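NikO protein (Streptomyces tendae, PDB 4FQD) is an enolpyruvyl transferase related to MurA that is essential in the biosynthesis of the antibiotic nikkomycin. Local coordinates at residues F369-R381 with C395-T407. The protein carries 4 engineered substitutions. Sequence-based numbering, arbitrary orientation.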
# COMPACT_ATOMS: atom_id res chain seq x y z
N PHE A 369 -12.37 9.99 -1.05
CA PHE A 369 -11.74 10.46 -2.28
C PHE A 369 -12.72 11.35 -3.02
O PHE A 369 -12.75 11.37 -4.25
CB PHE A 369 -11.33 9.27 -3.15
CG PHE A 369 -10.22 8.44 -2.57
CD1 PHE A 369 -9.15 9.05 -1.94
CD2 PHE A 369 -10.26 7.06 -2.65
CE1 PHE A 369 -8.13 8.29 -1.40
CE2 PHE A 369 -9.24 6.29 -2.12
CZ PHE A 369 -8.17 6.91 -1.49
N GLY A 370 -13.53 12.08 -2.26
CA GLY A 370 -14.54 12.95 -2.84
C GLY A 370 -13.97 14.18 -3.53
O GLY A 370 -14.68 14.89 -4.24
N PHE A 371 -12.68 14.42 -3.32
CA PHE A 371 -12.00 15.54 -3.96
C PHE A 371 -11.59 15.18 -5.39
O PHE A 371 -11.38 16.05 -6.23
CB PHE A 371 -10.76 15.94 -3.15
CG PHE A 371 -9.76 14.84 -2.97
CD1 PHE A 371 -9.85 13.98 -1.88
CD2 PHE A 371 -8.73 14.65 -3.88
CE1 PHE A 371 -8.93 12.96 -1.70
CE2 PHE A 371 -7.81 13.63 -3.71
CZ PHE A 371 -7.91 12.79 -2.62
N ALA A 372 -11.49 13.88 -5.65
CA ALA A 372 -11.02 13.37 -6.95
C ALA A 372 -11.83 13.82 -8.18
O ALA A 372 -11.24 14.26 -9.17
CB ALA A 372 -10.87 11.85 -6.92
N PRO A 373 -13.18 13.71 -8.14
CA PRO A 373 -13.93 14.14 -9.32
C PRO A 373 -13.81 15.64 -9.57
O PRO A 373 -14.00 16.10 -10.70
CB PRO A 373 -15.38 13.78 -8.97
CG PRO A 373 -15.26 12.72 -7.93
CD PRO A 373 -14.06 13.10 -7.13
N GLU A 374 -13.51 16.40 -8.52
CA GLU A 374 -13.36 17.85 -8.65
C GLU A 374 -12.00 18.20 -9.23
O GLU A 374 -11.88 19.15 -10.02
CB GLU A 374 -13.57 18.53 -7.30
CG GLU A 374 -14.92 18.25 -6.68
CD GLU A 374 -16.07 18.63 -7.60
OE1 GLU A 374 -16.12 19.79 -8.04
OE2 GLU A 374 -16.92 17.75 -7.87
N LEU A 375 -10.97 17.45 -8.85
CA LEU A 375 -9.64 17.61 -9.42
C LEU A 375 -9.65 17.22 -10.89
O LEU A 375 -8.86 17.73 -11.68
CB LEU A 375 -8.62 16.76 -8.67
CG LEU A 375 -8.22 17.22 -7.26
CD1 LEU A 375 -7.22 16.24 -6.66
CD2 LEU A 375 -7.64 18.62 -7.30
N GLU A 376 -10.55 16.31 -11.24
CA GLU A 376 -10.70 15.85 -12.62
C GLU A 376 -11.12 17.00 -13.53
O GLU A 376 -10.69 17.08 -14.68
CB GLU A 376 -11.75 14.73 -12.69
CG GLU A 376 -11.74 13.94 -13.98
CD GLU A 376 -10.90 12.68 -13.87
OE1 GLU A 376 -10.71 12.19 -12.74
OE2 GLU A 376 -10.43 12.18 -14.92
N ALA A 377 -11.96 17.89 -13.00
CA ALA A 377 -12.46 19.03 -13.76
C ALA A 377 -11.34 20.01 -14.10
O ALA A 377 -11.42 20.73 -15.10
CB ALA A 377 -13.57 19.73 -12.99
N LEU A 378 -10.30 20.04 -13.27
CA LEU A 378 -9.19 20.95 -13.48
C LEU A 378 -8.19 20.42 -14.51
O LEU A 378 -7.35 21.16 -15.01
CB LEU A 378 -8.48 21.25 -12.16
CG LEU A 378 -9.28 22.05 -11.13
CD1 LEU A 378 -8.46 22.27 -9.87
CD2 LEU A 378 -9.73 23.38 -11.72
N GLY A 379 -8.29 19.13 -14.82
CA GLY A 379 -7.41 18.52 -15.80
C GLY A 379 -6.61 17.36 -15.24
O GLY A 379 -5.95 16.63 -15.98
N ILE A 380 -6.66 17.19 -13.92
CA ILE A 380 -5.93 16.12 -13.26
C ILE A 380 -6.60 14.77 -13.51
O ILE A 380 -7.81 14.62 -13.32
CB ILE A 380 -5.83 16.37 -11.74
CG1 ILE A 380 -5.22 17.75 -11.47
CG2 ILE A 380 -5.02 15.28 -11.06
CD1 ILE A 380 -5.10 18.09 -10.01
N ARG A 381 -5.81 13.79 -13.95
CA ARG A 381 -6.33 12.47 -14.28
C ARG A 381 -6.32 11.55 -13.06
O ARG A 381 -5.26 11.23 -12.53
CB ARG A 381 -5.49 11.83 -15.39
CG ARG A 381 -5.18 12.75 -16.56
CD ARG A 381 -6.27 12.69 -17.62
NE ARG A 381 -5.73 12.88 -18.96
CZ ARG A 381 -5.51 14.07 -19.52
NH1 ARG A 381 -5.80 15.18 -18.85
NH2 ARG A 381 -5.01 14.15 -20.74
N CYS A 395 -0.06 15.23 -14.81
CA CYS A 395 -1.36 15.77 -15.17
C CYS A 395 -1.72 16.98 -14.30
O CYS A 395 -2.72 16.96 -13.58
CB CYS A 395 -2.44 14.69 -15.04
SG CYS A 395 -2.51 13.90 -13.41
N PRO A 396 -0.91 18.05 -14.38
CA PRO A 396 -1.14 19.21 -13.53
C PRO A 396 -2.43 19.93 -13.90
O PRO A 396 -2.80 19.94 -15.08
CB PRO A 396 0.07 20.10 -13.81
CG PRO A 396 0.47 19.75 -15.20
CD PRO A 396 0.18 18.28 -15.34
N PRO A 397 -3.12 20.53 -12.92
CA PRO A 397 -4.37 21.25 -13.16
C PRO A 397 -4.13 22.47 -14.05
O PRO A 397 -3.17 23.20 -13.83
CB PRO A 397 -4.79 21.69 -11.75
CG PRO A 397 -3.53 21.70 -10.95
CD PRO A 397 -2.71 20.58 -11.50
N HIS A 398 -5.00 22.68 -15.03
CA HIS A 398 -4.82 23.77 -15.98
C HIS A 398 -6.13 24.34 -16.50
O HIS A 398 -6.19 25.49 -16.92
CB HIS A 398 -3.94 23.31 -17.15
CG HIS A 398 -4.53 22.20 -17.96
ND1 HIS A 398 -4.40 20.88 -17.62
CD2 HIS A 398 -5.27 22.22 -19.10
CE1 HIS A 398 -5.02 20.13 -18.51
NE2 HIS A 398 -5.56 20.92 -19.42
N ARG A 399 -7.19 23.53 -16.47
CA ARG A 399 -8.48 23.94 -17.01
C ARG A 399 -9.18 24.99 -16.14
O ARG A 399 -9.48 24.73 -14.97
CB ARG A 399 -9.39 22.73 -17.20
CG ARG A 399 -8.85 21.70 -18.18
CD ARG A 399 -9.70 20.45 -18.19
NE ARG A 399 -9.14 19.42 -19.07
CZ ARG A 399 -9.56 18.16 -19.12
NH1 ARG A 399 -10.54 17.76 -18.32
NH2 ARG A 399 -8.99 17.30 -19.95
N PRO A 400 -9.43 26.18 -16.70
CA PRO A 400 -10.11 27.27 -16.00
C PRO A 400 -11.61 27.28 -16.30
O PRO A 400 -12.09 26.51 -17.14
CB PRO A 400 -9.47 28.51 -16.61
CG PRO A 400 -9.22 28.11 -18.03
CD PRO A 400 -8.92 26.62 -18.01
N GLY A 401 -12.35 28.14 -15.60
CA GLY A 401 -13.77 28.31 -15.85
C GLY A 401 -14.64 27.18 -15.32
O GLY A 401 -15.68 26.87 -15.90
N THR A 402 -14.21 26.57 -14.22
CA THR A 402 -14.96 25.47 -13.62
C THR A 402 -15.62 25.88 -12.31
O THR A 402 -15.27 26.89 -11.71
CB THR A 402 -14.06 24.25 -13.37
OG1 THR A 402 -12.97 24.63 -12.51
CG2 THR A 402 -13.50 23.72 -14.68
N ASP A 403 -16.59 25.08 -11.88
CA ASP A 403 -17.25 25.29 -10.59
C ASP A 403 -17.01 24.10 -9.67
O ASP A 403 -17.65 23.05 -9.81
CB ASP A 403 -18.75 25.50 -10.78
CG ASP A 403 -19.08 26.82 -11.44
OD1 ASP A 403 -18.94 27.86 -10.77
OD2 ASP A 403 -19.49 26.81 -12.61
N LEU A 404 -16.08 24.26 -8.74
CA LEU A 404 -15.69 23.17 -7.85
C LEU A 404 -16.50 23.14 -6.56
O LEU A 404 -16.74 24.18 -5.94
CB LEU A 404 -14.19 23.25 -7.53
CG LEU A 404 -13.23 22.50 -8.46
CD1 LEU A 404 -13.49 22.81 -9.92
CD2 LEU A 404 -11.79 22.83 -8.10
N ARG A 405 -16.92 21.94 -6.17
CA ARG A 405 -17.66 21.77 -4.92
C ARG A 405 -16.85 20.93 -3.93
O ARG A 405 -16.43 19.82 -4.24
CB ARG A 405 -19.01 21.10 -5.18
CG ARG A 405 -19.78 20.77 -3.91
CD ARG A 405 -21.04 19.99 -4.21
NE ARG A 405 -21.76 19.63 -2.99
CZ ARG A 405 -22.62 20.43 -2.36
NH1 ARG A 405 -22.87 21.64 -2.85
NH2 ARG A 405 -23.23 20.02 -1.26
N ALA A 406 -16.63 21.48 -2.74
CA ALA A 406 -15.90 20.78 -1.70
C ALA A 406 -16.82 19.81 -0.96
O ALA A 406 -17.96 20.15 -0.64
CB ALA A 406 -15.27 21.76 -0.73
N THR A 407 -16.32 18.62 -0.68
CA THR A 407 -17.10 17.61 0.03
C THR A 407 -16.74 17.57 1.51
O THR A 407 -17.54 17.14 2.34
CB THR A 407 -16.90 16.21 -0.58
OG1 THR A 407 -15.51 15.88 -0.60
CG2 THR A 407 -17.45 16.16 -1.99
O HOH W 1 -14.82 17.67 -3.38
O HOH W 2 -3.42 17.32 -16.89
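Leu378 lies between Leu404 and Pro397: its CD1 meets Leu404 CD2 at 3.8 Å, the two side chains crossing at about a right angle, while its CB rests on Pro397 CB. Here, in the inverse beta/alpha barrel of the EPSP synthase family, helix 372-378 runs nearly antiparallel to edge strand 402-405, their axes 8.3 Å apart at closest approach. Leu378 also packs on Ala418 of helix 409-419, and Leu404 on Leu428 of the neighbouring strand. Ile380 extends the apolar strip, lying side by side with Pro397 and putting CG2 3.7 Å from Cys395 SG. Cys395 SG, placed between the backbone N and the carbonyl carbon (chi1 55°), accepts a hydrogen bond from Arg381 N (3.3 Å), an ordinary length for sulfur.

The helix ends in a Schellman motif at Gly379. Its positive phi, and His398 CE1 close by, would make a side chain clash. One residue earlier, Leu378 O takes two backbone bonds of 2.8 Å, from His398 N and Arg399 N, which arrive from opposite faces of the carbonyl plane. Arg399, extended from CG to NE, passes along this helix end and lays one face of its guanidinium over Gly379 CA.

Near the C-terminal end of the strand, Glu374 of the helix, bent at chi2 (-56°), curls its carboxylate toward the strand backbone. The bond from Arg405 N to Glu374 OE1 is 3.0 Å long and nearly straight (169° at the hydrogen), meeting the oxygen from above the carboxylate plane. Replacing Glu374 by an alanine would remove that carboxylate and is likely to leave Arg405 N without its acceptor on the helix. Beside this bond, water 1 donates to both Gly370 O and Arg405 O.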